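PDB 2YIH: Cel44C from Paenibacillus polymyxa, which hydrolyses beta-1,4-glucan backbones such as that of xyloglucan, through the family 44 glycoside hydrolase part of a longer multidomain protein. Local coordinates for residues A[24-29]-A[384-389]; A[180-185]-A[224-229]; A[255-260]-A[335-340]; A[261-266]-A[276-281]. The protein carries 8 engineered substitutions. One frame throughout, in Å; residues are numbered along the deposited sequence.

Contact 1: residues A[24-29]-A[384-389]; sequences SPYIYG and DVYMAN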
loop_
_atom_site.group_PDB
_atom_site.type_symbol
_atom_site.label_atom_id
_atom_site.label_comp_id
_atom_site.label_asym_id
_atom_site.label_seq_id
_atom_site.Cartn_x
_atom_site.Cartn_y
_atom_site.Cartn_z
ATOM N N SER A 24 -2.574 -1.750 -12.577
ATOM C CA SER A 24 -2.823 -2.909 -11.718
ATOM C C SER A 24 -3.976 -2.596 -10.774
ATOM O O SER A 24 -3.944 -1.560 -10.083
ATOM C CB SER A 24 -1.558 -3.223 -10.890
ATOM O OG SER A 24 -1.868 -4.321 -10.050
ATOM N N PRO A 25 -5.005 -3.459 -10.735
ATOM C CA PRO A 25 -6.141 -3.095 -9.888
ATOM C C PRO A 25 -5.728 -3.090 -8.443
ATOM O O PRO A 25 -6.435 -2.522 -7.619
ATOM C CB PRO A 25 -7.178 -4.222 -10.140
ATOM C CG PRO A 25 -6.460 -5.287 -10.857
ATOM C CD PRO A 25 -5.255 -4.664 -11.535
ATOM N N TYR A 26 -4.596 -3.717 -8.108
ATOM C CA TYR A 26 -4.251 -3.784 -6.663
ATOM C C TYR A 26 -3.691 -2.486 -6.091
ATOM O O TYR A 26 -3.405 -2.419 -4.875
ATOM C CB TYR A 26 -3.279 -4.920 -6.356
ATOM C CG TYR A 26 -3.698 -6.233 -6.956
ATOM C CD1 TYR A 26 -5.019 -6.701 -6.822
ATOM C CD2 TYR A 26 -2.790 -6.993 -7.686
ATOM C CE1 TYR A 26 -5.404 -7.905 -7.433
ATOM C CE2 TYR A 26 -3.157 -8.213 -8.239
ATOM C CZ TYR A 26 -4.461 -8.649 -8.097
ATOM O OH TYR A 26 -4.831 -9.843 -8.685
ATOM N N ILE A 27 -3.578 -1.447 -6.928
ATOM C CA ILE A 27 -3.310 -0.108 -6.394
ATOM C C ILE A 27 -4.523 0.472 -5.650
ATOM O O ILE A 27 -4.405 1.460 -4.909
ATOM C CB ILE A 27 -2.762 0.865 -7.436
ATOM C CG1 ILE A 27 -3.793 1.132 -8.544
ATOM C CG2 ILE A 27 -1.439 0.333 -7.994
ATOM C CD1 ILE A 27 -4.263 2.523 -8.592
ATOM N N TYR A 28 -5.701 -0.107 -5.889
ATOM C CA TYR A 28 -6.878 0.215 -5.077
ATOM C C TYR A 28 -6.965 -0.725 -3.880
ATOM O O TYR A 28 -7.734 -1.715 -3.874
ATOM C CB TYR A 28 -8.149 0.140 -5.949
ATOM C CG TYR A 28 -7.984 0.921 -7.265
ATOM C CD1 TYR A 28 -7.998 2.316 -7.275
ATOM C CD2 TYR A 28 -7.804 0.255 -8.477
ATOM C CE1 TYR A 28 -7.760 3.049 -8.459
ATOM C CE2 TYR A 28 -7.629 0.982 -9.696
ATOM C CZ TYR A 28 -7.617 2.371 -9.669
ATOM O OH TYR A 28 -7.440 3.095 -10.848
ATOM N N GLY A 29 -6.174 -0.425 -2.866
ATOM C CA GLY A 29 -5.987 -1.392 -1.813
ATOM C C GLY A 29 -5.939 -0.714 -0.480
ATOM O O GLY A 29 -5.647 0.479 -0.383
ATOM N N ASP A 384 3.699 2.098 -12.747
ATOM C CA ASP A 384 4.181 0.707 -12.646
ATOM C C ASP A 384 4.212 0.206 -11.211
ATOM O O ASP A 384 5.122 -0.537 -10.830
ATOM C CB ASP A 384 5.573 0.557 -13.297
ATOM C CG ASP A 384 5.555 0.934 -14.792
ATOM O OD1 ASP A 384 4.926 0.203 -15.575
ATOM O OD2 ASP A 384 6.083 2.007 -15.159
ATOM N N VAL A 385 3.280 0.680 -10.390
ATOM C CA VAL A 385 3.144 0.131 -9.041
ATOM C C VAL A 385 2.145 -1.011 -9.046
ATOM O O VAL A 385 1.040 -0.879 -9.568
ATOM C CB VAL A 385 2.728 1.238 -8.046
ATOM C CG1 VAL A 385 2.479 0.649 -6.637
ATOM C CG2 VAL A 385 3.822 2.331 -8.020
ATOM N N TYR A 386 2.560 -2.166 -8.529
ATOM C CA TYR A 386 1.721 -3.350 -8.554
ATOM C C TYR A 386 0.590 -3.316 -7.518
ATOM O O TYR A 386 -0.523 -3.768 -7.784
ATOM C CB TYR A 386 2.620 -4.567 -8.283
ATOM C CG TYR A 386 1.914 -5.900 -8.159
ATOM C CD1 TYR A 386 1.153 -6.408 -9.210
ATOM C CD2 TYR A 386 2.126 -6.717 -7.050
ATOM C CE1 TYR A 386 0.525 -7.659 -9.124
ATOM C CE2 TYR A 386 1.530 -7.977 -6.948
ATOM C CZ TYR A 386 0.758 -8.463 -7.999
ATOM O OH TYR A 386 0.187 -9.721 -7.897
ATOM N N MET A 387 0.878 -2.809 -6.331
ATOM C CA MET A 387 -0.078 -2.915 -5.231
ATOM C C MET A 387 0.185 -1.759 -4.278
ATOM O O MET A 387 1.356 -1.339 -4.083
ATOM C CB MET A 387 0.047 -4.270 -4.512
ATOM C CG MET A 387 -0.941 -4.465 -3.343
ATOM S SD MET A 387 -0.773 -6.173 -2.746
ATOM C CE MET A 387 -1.404 -7.136 -4.116
ATOM N N ALA A 388 -0.890 -1.207 -3.703
ATOM C CA ALA A 388 -0.717 -0.107 -2.745
ATOM C C ALA A 388 -1.850 -0.183 -1.756
ATOM O O ALA A 388 -2.986 -0.392 -2.156
ATOM C CB ALA A 388 -0.742 1.288 -3.448
ATOM N N ASN A 389 -1.539 0.032 -0.476
ATOM C CA ASN A 389 -2.515 -0.181 0.615
ATOM C C ASN A 389 -2.479 1.020 1.583
ATOM O O ASN A 389 -1.483 1.269 2.266
ATOM C CB ASN A 389 -2.213 -1.506 1.377
ATOM C CG ASN A 389 -2.198 -2.705 0.467
ATOM O OD1 ASN A 389 -3.218 -3.453 0.331
ATOM N ND2 ASN A 389 -1.079 -2.915 -0.181
HETATM O O HOH W 1 -0.140 -0.086 -11.913
#
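The closing seam of the (beta/alpha)8 barrel lies here, where the turn 24-29, leading into the first barrel strand, meets 384-389, which runs into the last. Ser24 and Tyr26 both approach the carbonyl oxygen of Tyr386. With OG set opposite its own backbone N (chi1 178°), Ser24 gives a hydrogen bond to Tyr386 O at 2.7 Å, arriving in the carbonyl plane on a lone pair; serine's short side chain keeps its hydroxyl near the backbone, where it can meet a neighbouring carbonyl. The two tyrosines run side by side, and the edge of the Tyr26 ring turns to the face of Tyr386 in an offset T-shaped pair, planes at 88°, Tyr26 CD2 lying 3.7 Å from Tyr386 CE1. Tyr386 OH continues to Glu227. Replacing Tyr386 with alanine is likely to leave the Tyr26 edge without its aromatic face and Glu227 without that hydroxyl. The methyl CE of Met387, bent round at chi3, packs on Tyr26 CB. A water bridges Ser24 N and Val385 O, and Ala388 N gives a hydrogen bond to Tyr26 O at 3.0 Å.

Contact 2: residues A[180-185]-A[224-229]; sequences KGYALD and AGAEVF. Unlike the reference sequence in segment 224-229: Val228 (reference Ile). With EDO (1,2-ethanediol), chain I.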
loop_
_atom_site.group_PDB
_atom_site.type_symbol
_atom_site.label_atom_id
_atom_site.label_comp_id
_atom_site.label_asym_id
_atom_site.label_seq_id
_atom_site.Cartn_x
_atom_site.Cartn_y
_atom_site.Cartn_z
ATOM N N LYS A 180 -2.970 -15.169 -1.917
ATOM C CA LYS A 180 -2.032 -14.927 -3.012
ATOM C C LYS A 180 -0.669 -14.398 -2.605
ATOM O O LYS A 180 0.315 -14.598 -3.323
ATOM C CB LYS A 180 -2.676 -14.002 -4.037
ATOM C CG LYS A 180 -3.701 -14.783 -4.889
ATOM C CD LYS A 180 -4.440 -13.882 -5.856
ATOM C CE LYS A 180 -5.038 -14.683 -7.017
ATOM N NZ LYS A 180 -5.650 -15.978 -6.583
ATOM N N GLY A 181 -0.635 -13.615 -1.529
ATOM C CA GLY A 181 0.607 -12.954 -1.129
ATOM C C GLY A 181 0.954 -13.145 0.346
ATOM O O GLY A 181 0.077 -13.112 1.210
ATOM N N TYR A 182 2.256 -13.279 0.624
ATOM C CA TYR A 182 2.742 -13.332 2.007
ATOM C C TYR A 182 3.851 -12.320 2.155
ATOM O O TYR A 182 4.710 -12.221 1.266
ATOM C CB TYR A 182 3.301 -14.721 2.386
ATOM C CG TYR A 182 2.247 -15.807 2.359
ATOM C CD1 TYR A 182 1.310 -15.919 3.367
ATOM C CD2 TYR A 182 2.160 -16.680 1.276
ATOM C CE1 TYR A 182 0.299 -16.876 3.292
ATOM C CE2 TYR A 182 1.170 -17.663 1.211
ATOM C CZ TYR A 182 0.290 -17.787 2.251
ATOM O OH TYR A 182 -0.705 -18.737 2.203
ATOM N N ALA A 183 3.866 -11.617 3.293
ATOM C CA ALA A 183 4.868 -10.583 3.533
ATOM C C ALA A 183 5.810 -11.078 4.625
ATOM O O ALA A 183 5.370 -11.741 5.593
ATOM C CB ALA A 183 4.193 -9.235 3.987
ATOM N N LEU A 184 7.083 -10.725 4.448
ATOM C CA LEU A 184 8.153 -11.082 5.365
ATOM C C LEU A 184 8.160 -10.075 6.534
ATOM O O LEU A 184 8.978 -9.171 6.591
ATOM C CB LEU A 184 9.512 -11.122 4.624
ATOM C CG LEU A 184 9.535 -12.067 3.406
ATOM C CD1 LEU A 184 10.899 -11.873 2.682
ATOM C CD2 LEU A 184 9.365 -13.537 3.818
ATOM N N ASP A 185 7.263 -10.329 7.488
ATOM C CA ASP A 185 7.115 -9.501 8.698
ATOM C C ASP A 185 6.788 -8.043 8.275
ATOM O O ASP A 185 6.154 -7.817 7.228
ATOM C CB ASP A 185 8.376 -9.620 9.560
ATOM C CG ASP A 185 8.108 -9.325 11.043
ATOM O OD1 ASP A 185 7.924 -8.141 11.393
ATOM O OD2 ASP A 185 8.044 -10.285 11.807
ATOM N N ALA A 224 4.511 -22.648 -4.243
ATOM C CA ALA A 224 5.491 -21.999 -5.111
ATOM C C ALA A 224 4.898 -20.788 -5.840
ATOM O O ALA A 224 5.622 -19.881 -6.270
ATOM C CB ALA A 224 6.041 -23.029 -6.150
ATOM N N GLY A 225 3.577 -20.772 -5.967
ATOM C CA GLY A 225 2.931 -19.697 -6.714
ATOM C C GLY A 225 2.610 -18.484 -5.854
ATOM O O GLY A 225 2.205 -17.444 -6.373
ATOM N N ALA A 226 2.742 -18.618 -4.537
ATOM C CA ALA A 226 2.442 -17.460 -3.645
ATOM C C ALA A 226 3.494 -16.392 -3.871
ATOM O O ALA A 226 4.671 -16.721 -4.008
ATOM C CB ALA A 226 2.463 -17.900 -2.183
ATOM N N GLU A 227 3.094 -15.120 -3.822
ATOM C CA GLU A 227 4.018 -14.004 -4.008
ATOM C C GLU A 227 4.566 -13.572 -2.667
ATOM O O GLU A 227 3.801 -13.296 -1.750
ATOM C CB GLU A 227 3.287 -12.842 -4.655
ATOM C CG GLU A 227 2.820 -13.205 -6.084
ATOM C CD GLU A 227 2.148 -12.041 -6.781
ATOM O OE1 GLU A 227 1.229 -11.459 -6.204
ATOM O OE2 GLU A 227 2.662 -11.606 -7.847
ATOM N N VAL A 228 5.889 -13.520 -2.563
ATOM C CA VAL A 228 6.555 -13.106 -1.305
ATOM C C VAL A 228 6.960 -11.643 -1.406
ATOM O O VAL A 228 7.661 -11.236 -2.365
ATOM C CB VAL A 228 7.774 -14.031 -1.003
ATOM C CG1 VAL A 228 8.733 -13.405 0.059
ATOM C CG2 VAL A 228 7.258 -15.442 -0.595
ATOM N N PHE A 229 6.552 -10.863 -0.403
ATOM C CA PHE A 229 6.761 -9.403 -0.385
ATOM C C PHE A 229 7.805 -9.095 0.689
ATOM O O PHE A 229 7.682 -9.590 1.843
ATOM C CB PHE A 229 5.491 -8.695 0.091
ATOM C CG PHE A 229 4.384 -8.633 -0.924
ATOM C CD1 PHE A 229 3.850 -9.814 -1.481
ATOM C CD2 PHE A 229 3.841 -7.414 -1.272
ATOM C CE1 PHE A 229 2.787 -9.754 -2.401
ATOM C CE2 PHE A 229 2.763 -7.327 -2.159
ATOM C CZ PHE A 229 2.241 -8.503 -2.713
HETATM C C1 EDO I . 1.548 -25.995 -5.374
HETATM O O1 EDO I . 1.584 -24.602 -5.732
HETATM C C2 EDO I . 2.633 -26.311 -4.352
HETATM O O2 EDO I . 3.869 -25.637 -4.655
HETATM O O HOH W 2 0.118 -15.464 -5.935
#
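Two neighbouring parallel strands of the (beta/alpha)8 barrel, 181-184 and 227-229, pair here, joined by a beta-alpha-beta crossover through helix 205-222. Four backbone hydrogen bonds zip them together, from Glu227 N to Lys180 O at the start (179° at the hydrogen) to Leu184 N on Phe229 O at the end. The strand directions differ by 27°, in keeping with barrel twist. On the outer, helix-facing side, Leu184 crosses Val228 at about a right angle, its CG 3.7 Å from Val228 CG1; branched aliphatic groups fill this layer under helix 205-222. Tyr182 presents the edge of its ring to the methyl of Ala226, whose smallness lets Tyr182 CE2 approach Ala226 CB to 3.6 Å. On the other face, inside the barrel, the ring of Phe229 lies close to Gly181, Phe229 CE1 4.1 Å from Gly181 CA, where a glycine suits because a beta carbon would sit tight against the ring. Glu227 also turns inward, its carboxylate paired with Lys353. At the strand entrance a water bridges Lys180 O, at 2.8 Å, and Gly225 O.

Contact 3: residues A[255-260]-A[335-340]; sequences YSWFVD and LPILPR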
loop_
_atom_site.group_PDB
_atom_site.type_symbol
_atom_site.label_atom_id
_atom_site.label_comp_id
_atom_site.label_asym_id
_atom_site.label_seq_id
_atom_site.Cartn_x
_atom_site.Cartn_y
_atom_site.Cartn_z
ATOM N N TYR A 255 27.184 -0.184 -3.211
ATOM C CA TYR A 255 25.736 -0.030 -3.355
ATOM C C TYR A 255 25.350 1.400 -3.014
ATOM O O TYR A 255 25.896 2.007 -2.075
ATOM C CB TYR A 255 24.995 -1.011 -2.442
ATOM C CG TYR A 255 25.107 -2.477 -2.800
ATOM C CD1 TYR A 255 24.585 -2.979 -3.995
ATOM C CD2 TYR A 255 25.682 -3.375 -1.908
ATOM C CE1 TYR A 255 24.675 -4.349 -4.314
ATOM C CE2 TYR A 255 25.747 -4.733 -2.178
ATOM C CZ TYR A 255 25.233 -5.220 -3.382
ATOM O OH TYR A 255 25.304 -6.570 -3.632
ATOM N N SER A 256 24.385 1.950 -3.748
ATOM C CA SER A 256 23.952 3.319 -3.484
ATOM C C SER A 256 23.148 3.423 -2.194
ATOM O O SER A 256 23.033 4.506 -1.618
ATOM C CB SER A 256 23.093 3.862 -4.635
ATOM O OG SER A 256 23.861 3.890 -5.838
ATOM N N TRP A 257 22.445 2.338 -1.873
ATOM C CA TRP A 257 21.582 2.286 -0.694
ATOM C C TRP A 257 21.187 0.862 -0.405
ATOM O O TRP A 257 21.440 -0.032 -1.230
ATOM C CB TRP A 257 20.331 3.187 -0.831
ATOM C CG TRP A 257 19.396 2.949 -2.043
ATOM C CD1 TRP A 257 19.666 2.264 -3.201
ATOM C CD2 TRP A 257 18.101 3.539 -2.214
ATOM N NE1 TRP A 257 18.592 2.368 -4.064
ATOM C CE2 TRP A 257 17.629 3.159 -3.487
ATOM C CE3 TRP A 257 17.300 4.365 -1.407
ATOM C CZ2 TRP A 257 16.375 3.560 -3.977
ATOM C CZ3 TRP A 257 16.056 4.790 -1.895
ATOM C CH2 TRP A 257 15.608 4.385 -3.169
ATOM N N PHE A 258 20.596 0.644 0.779
ATOM C CA PHE A 258 20.223 -0.715 1.220
ATOM C C PHE A 258 19.253 -1.398 0.231
ATOM O O PHE A 258 19.289 -2.618 0.053
ATOM C CB PHE A 258 19.636 -0.670 2.662
ATOM C CG PHE A 258 19.065 -1.978 3.108
ATOM C CD1 PHE A 258 19.896 -3.015 3.492
ATOM C CD2 PHE A 258 17.692 -2.233 2.962
ATOM C CE1 PHE A 258 19.355 -4.311 3.781
ATOM C CE2 PHE A 258 17.141 -3.488 3.237
ATOM C CZ PHE A 258 17.970 -4.556 3.633
ATOM N N VAL A 259 18.380 -0.601 -0.392
ATOM C CA VAL A 259 17.435 -1.113 -1.400
ATOM C C VAL A 259 18.207 -2.012 -2.387
ATOM O O VAL A 259 17.792 -3.134 -2.661
ATOM C CB VAL A 259 16.758 0.063 -2.168
ATOM C CG1 VAL A 259 16.036 -0.424 -3.479
ATOM C CG2 VAL A 259 15.788 0.827 -1.236
ATOM N N ASP A 260 19.348 -1.518 -2.882
ATOM C CA ASP A 260 20.154 -2.263 -3.863
ATOM C C ASP A 260 20.795 -3.510 -3.280
ATOM O O ASP A 260 20.778 -4.574 -3.918
ATOM C CB ASP A 260 21.261 -1.359 -4.433
ATOM C CG ASP A 260 20.703 -0.249 -5.309
ATOM O OD1 ASP A 260 19.543 -0.355 -5.762
ATOM O OD2 ASP A 260 21.404 0.761 -5.502
ATOM N N LEU A 335 14.971 11.248 -5.144
ATOM C CA LEU A 335 13.631 11.697 -5.517
ATOM C C LEU A 335 13.602 12.113 -6.986
ATOM O O LEU A 335 14.599 12.605 -7.519
ATOM C CB LEU A 335 13.199 12.886 -4.628
ATOM C CG LEU A 335 13.283 12.620 -3.116
ATOM C CD1 LEU A 335 12.867 13.897 -2.323
ATOM C CD2 LEU A 335 12.416 11.402 -2.703
ATOM N N PRO A 336 12.454 11.942 -7.652
ATOM C CA PRO A 336 11.205 11.376 -7.141
ATOM C C PRO A 336 11.302 9.904 -6.842
ATOM O O PRO A 336 12.079 9.178 -7.467
ATOM C CB PRO A 336 10.207 11.612 -8.279
ATOM C CG PRO A 336 11.085 11.756 -9.537
ATOM C CD PRO A 336 12.362 12.377 -9.056
ATOM N N ILE A 337 10.494 9.448 -5.892
ATOM C CA ILE A 337 10.754 8.155 -5.307
ATOM C C ILE A 337 10.347 6.965 -6.156
ATOM O O ILE A 337 11.036 5.938 -6.146
ATOM C CB ILE A 337 10.256 8.052 -3.837
ATOM C CG1 ILE A 337 10.828 6.791 -3.173
ATOM C CG2 ILE A 337 8.724 8.101 -3.759
ATOM C CD1 ILE A 337 12.339 6.903 -2.833
ATOM N N LEU A 338 9.248 7.049 -6.905
ATOM C CA LEU A 338 8.843 5.848 -7.639
ATOM C C LEU A 338 9.817 5.518 -8.781
ATOM O O LEU A 338 10.206 4.374 -8.952
ATOM C CB LEU A 338 7.396 5.951 -8.145
ATOM C CG LEU A 338 6.313 6.114 -7.058
ATOM C CD1 LEU A 338 4.919 6.251 -7.732
ATOM C CD2 LEU A 338 6.297 4.953 -6.053
ATOM N N PRO A 339 10.248 6.525 -9.540
ATOM C CA PRO A 339 11.190 6.150 -10.609
ATOM C C PRO A 339 12.509 5.673 -10.024
ATOM O O PRO A 339 13.140 4.731 -10.555
ATOM C CB PRO A 339 11.396 7.477 -11.358
ATOM C CG PRO A 339 10.088 8.199 -11.185
ATOM C CD PRO A 339 9.707 7.884 -9.730
ATOM N N ARG A 340 12.876 6.217 -8.872
ATOM C CA ARG A 340 14.121 5.775 -8.236
ATOM C C ARG A 340 14.073 4.321 -7.752
ATOM O O ARG A 340 15.060 3.568 -7.868
ATOM C CB ARG A 340 14.519 6.708 -7.095
ATOM C CG ARG A 340 15.894 6.410 -6.539
ATOM C CD ARG A 340 17.008 6.766 -7.539
ATOM N NE ARG A 340 18.339 6.397 -7.033
ATOM C CZ ARG A 340 18.813 5.151 -7.029
ATOM N NH1 ARG A 340 18.060 4.137 -7.487
ATOM N NH2 ARG A 340 20.045 4.911 -6.560
HETATM O O HOH W 3 20.647 2.438 -7.501
#
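Arg340 reaches out from helix 337-348 and lays its chain along the indole of Trp257, the two side chains sliding past each other in opposite directions. Its CG touches the far rim of the six-membered ring, 3.9 Å from both CZ2 and CH2 of Trp257, while Arg340 NH2 comes to 3.8 Å from Trp257 NE1. The planes stand 50° apart, with Trp257 CZ2 over one face of the guanidinium; this is an inclined contact rather than a flat stack. A long arginine suits the place, since its CG methylene packs on the indole while the guanidinium reaches on toward Asp260. There Arg340 NH2 stays 4.5 Å from Asp260 OD2, beyond a salt bridge, and a water accepts from NH2 and donates to OD2, each at 2.7 Å. Ile337 CD1 meets the indole edge at CH2. Trp257 holds the N-cap position of helix 258-273, and its chi1 of 57° turns the indole toward helix 337-348. Farther out, Ser344 OG is hydrogen-bonded with Trp257 NE1, Asp260 OD1 and Arg340 NH1, which probably helps to hold the three groups in place. The contact thus joins the starts of two helices outside the barrel strands, with helix 236-241 packing on Trp257 and Ile337 through Tyr239.

Contact 4: residues A[261-266]-A[276-281]; sequences YYLDQM and RLLDVF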
loop_
_atom_site.group_PDB
_atom_site.type_symbol
_atom_site.label_atom_id
_atom_site.label_comp_id
_atom_site.label_asym_id
_atom_site.label_seq_id
_atom_site.Cartn_x
_atom_site.Cartn_y
_atom_site.Cartn_z
ATOM N N TYR A 261 21.328 -3.388 -2.057
ATOM C CA TYR A 261 21.938 -4.540 -1.383
ATOM C C TYR A 261 20.914 -5.673 -1.245
ATOM O O TYR A 261 21.205 -6.839 -1.516
ATOM C CB TYR A 261 22.501 -4.131 0.001
ATOM C CG TYR A 261 22.905 -5.303 0.889
ATOM C CD1 TYR A 261 24.194 -5.837 0.827
ATOM C CD2 TYR A 261 22.015 -5.851 1.830
ATOM C CE1 TYR A 261 24.558 -6.921 1.649
ATOM C CE2 TYR A 261 22.377 -6.924 2.651
ATOM C CZ TYR A 261 23.648 -7.451 2.553
ATOM O OH TYR A 261 24.014 -8.504 3.337
ATOM N N TYR A 262 19.728 -5.319 -0.765
ATOM C CA TYR A 262 18.676 -6.317 -0.553
ATOM C C TYR A 262 18.266 -7.000 -1.862
ATOM O O TYR A 262 18.177 -8.224 -1.935
ATOM C CB TYR A 262 17.470 -5.668 0.099
ATOM C CG TYR A 262 16.307 -6.609 0.399
ATOM C CD1 TYR A 262 16.235 -7.307 1.623
ATOM C CD2 TYR A 262 15.222 -6.696 -0.485
ATOM C CE1 TYR A 262 15.152 -8.120 1.904
ATOM C CE2 TYR A 262 14.148 -7.482 -0.210
ATOM C CZ TYR A 262 14.106 -8.171 0.994
ATOM O OH TYR A 262 13.007 -8.896 1.277
ATOM N N LEU A 263 18.037 -6.198 -2.896
ATOM C CA LEU A 263 17.622 -6.736 -4.189
ATOM C C LEU A 263 18.671 -7.684 -4.751
ATOM O O LEU A 263 18.359 -8.811 -5.151
ATOM C CB LEU A 263 17.320 -5.607 -5.175
ATOM C CG LEU A 263 16.023 -4.852 -4.906
ATOM C CD1 LEU A 263 16.084 -3.462 -5.511
ATOM C CD2 LEU A 263 14.828 -5.633 -5.441
ATOM N N ASP A 264 19.934 -7.260 -4.700
ATOM C CA ASP A 264 21.012 -8.075 -5.248
ATOM C C ASP A 264 21.200 -9.343 -4.424
ATOM O O ASP A 264 21.397 -10.435 -4.969
ATOM C CB ASP A 264 22.308 -7.236 -5.285
ATOM C CG ASP A 264 23.421 -7.898 -6.084
ATOM O OD1 ASP A 264 23.134 -8.555 -7.090
ATOM O OD2 ASP A 264 24.603 -7.673 -5.730
ATOM N N GLN A 265 21.126 -9.220 -3.095
ATOM C CA GLN A 265 21.333 -10.393 -2.230
ATOM C C GLN A 265 20.183 -11.383 -2.340
ATOM O O GLN A 265 20.416 -12.596 -2.331
ATOM C CB GLN A 265 21.544 -9.979 -0.753
ATOM C CG GLN A 265 22.874 -9.207 -0.517
ATOM C CD GLN A 265 24.116 -10.019 -0.898
ATOM O OE1 GLN A 265 24.970 -9.570 -1.692
ATOM N NE2 GLN A 265 24.155 -11.248 -0.438
ATOM N N MET A 266 18.956 -10.887 -2.504
ATOM C CA MET A 266 17.808 -11.782 -2.716
ATOM C C MET A 266 17.896 -12.467 -4.090
ATOM O O MET A 266 17.596 -13.661 -4.213
ATOM C CB MET A 266 16.457 -11.060 -2.507
ATOM C CG MET A 266 16.230 -10.594 -1.039
ATOM S SD MET A 266 16.225 -11.986 0.116
ATOM C CE MET A 266 14.600 -12.707 -0.222
ATOM N N ARG A 276 12.784 -18.255 -7.406
ATOM C CA ARG A 276 12.626 -16.842 -7.024
ATOM C C ARG A 276 12.130 -16.769 -5.567
ATOM O O ARG A 276 11.051 -17.256 -5.254
ATOM C CB ARG A 276 11.583 -16.162 -7.938
ATOM C CG ARG A 276 11.263 -14.719 -7.554
ATOM C CD ARG A 276 10.353 -14.128 -8.597
ATOM N NE ARG A 276 11.060 -13.559 -9.765
ATOM C CZ ARG A 276 11.600 -12.344 -9.825
ATOM N NH1 ARG A 276 11.646 -11.548 -8.743
ATOM N NH2 ARG A 276 12.079 -11.896 -11.005
ATOM N N LEU A 277 12.871 -16.066 -4.720
ATOM C CA LEU A 277 12.514 -15.936 -3.295
ATOM C C LEU A 277 11.912 -14.570 -2.934
ATOM O O LEU A 277 11.430 -14.375 -1.812
ATOM C CB LEU A 277 13.764 -16.195 -2.447
ATOM C CG LEU A 277 14.343 -17.606 -2.563
ATOM C CD1 LEU A 277 15.600 -17.720 -1.717
ATOM C CD2 LEU A 277 13.308 -18.673 -2.142
ATOM N N LEU A 278 11.956 -13.627 -3.869
ATOM C CA LEU A 278 11.341 -12.317 -3.683
ATOM C C LEU A 278 10.508 -12.020 -4.917
ATOM O O LEU A 278 11.053 -11.983 -6.012
ATOM C CB LEU A 278 12.404 -11.222 -3.502
ATOM C CG LEU A 278 11.853 -9.793 -3.350
ATOM C CD1 LEU A 278 11.153 -9.622 -1.978
ATOM C CD2 LEU A 278 12.987 -8.807 -3.509
ATOM N N ASP A 279 9.209 -11.766 -4.739
ATOM C CA ASP A 279 8.349 -11.433 -5.857
ATOM C C ASP A 279 8.059 -9.950 -5.942
ATOM O O ASP A 279 7.917 -9.411 -7.040
ATOM C CB ASP A 279 7.043 -12.221 -5.759
ATOM C CG ASP A 279 7.279 -13.684 -5.960
ATOM O OD1 ASP A 279 7.552 -14.039 -7.136
ATOM O OD2 ASP A 279 7.316 -14.426 -4.951
ATOM N N VAL A 280 7.941 -9.292 -4.780
ATOM C CA VAL A 280 7.499 -7.903 -4.740
ATOM C C VAL A 280 8.344 -7.149 -3.729
ATOM O O VAL A 280 8.421 -7.560 -2.560
ATOM C CB VAL A 280 6.008 -7.797 -4.311
ATOM C CG1 VAL A 280 5.507 -6.344 -4.385
ATOM C CG2 VAL A 280 5.105 -8.745 -5.176
ATOM N N PHE A 281 8.943 -6.062 -4.184
ATOM C CA PHE A 281 9.741 -5.212 -3.315
ATOM C C PHE A 281 8.774 -4.246 -2.677
ATOM O O PHE A 281 8.026 -3.552 -3.377
ATOM C CB PHE A 281 10.833 -4.482 -4.101
ATOM C CG PHE A 281 11.783 -3.711 -3.209
ATOM C CD1 PHE A 281 12.855 -4.352 -2.607
ATOM C CD2 PHE A 281 11.560 -2.359 -2.938
ATOM C CE1 PHE A 281 13.719 -3.642 -1.732
ATOM C CE2 PHE A 281 12.407 -1.645 -2.078
ATOM C CZ PHE A 281 13.479 -2.301 -1.461
#
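Tyr262 overlaps Phe281 and Leu278 where helix 258-273 packs on the start of strand 280-285, an alpha-to-beta return of the (beta/alpha)8 barrel. With CG swung opposite its backbone N (chi1 -179°), the tyrosine ring extends from the helix toward the strand. Its CD2 comes 3.6 Å from Phe281 CE1, at the edge of the phenylalanine ring; the ring planes meet at 66°, an oblique pairing. The adjoining ring atom, Tyr262 CE2, lies 3.7 Å from Leu278 CD2. A serine in place of Tyr262 would probably open a gap between Phe281 and Leu278 and leave Met266 CG, which sits over the centre of the ring, without that support. The next residue, Leu263, runs about perpendicular to Phe281, putting Leu263 CD2 3.7 Å from Phe281 CD1; a branched leucine suits this spot because the same methyl also reaches Leu278. The flexible chain of Met266, bent at chi2 and chi3, folds toward Leu277. Within the loop, Arg276 NH1 donates to Leu278 O at 2.8 Å, the oxygen lying nearly in the guanidinium plane.

From the N terminus, the chain leaves strand 9-22 of the beta-sandwich sheet and enters contact 1, whose second half comes 355 residues later, so the loop it closes embraces the other three. Contact 2 opens and shuts first, joining the fourth and fifth barrel strands. Contact 3 then opens at helix 258-273 and closes at helix 337-348; contact 4, a short helix-to-strand return, lies wholly within that span. No pairs cross. Contacts 2 and 4 meet where Val228 O accepts from Val280 N across adjacent strands, while contacts 1 and 2 meet where Met387 SD packs on Phe229 CE2. Contact 3 ties outer helices together, contact 4 fastens one to the barrel, and contact 1 shuts the ring.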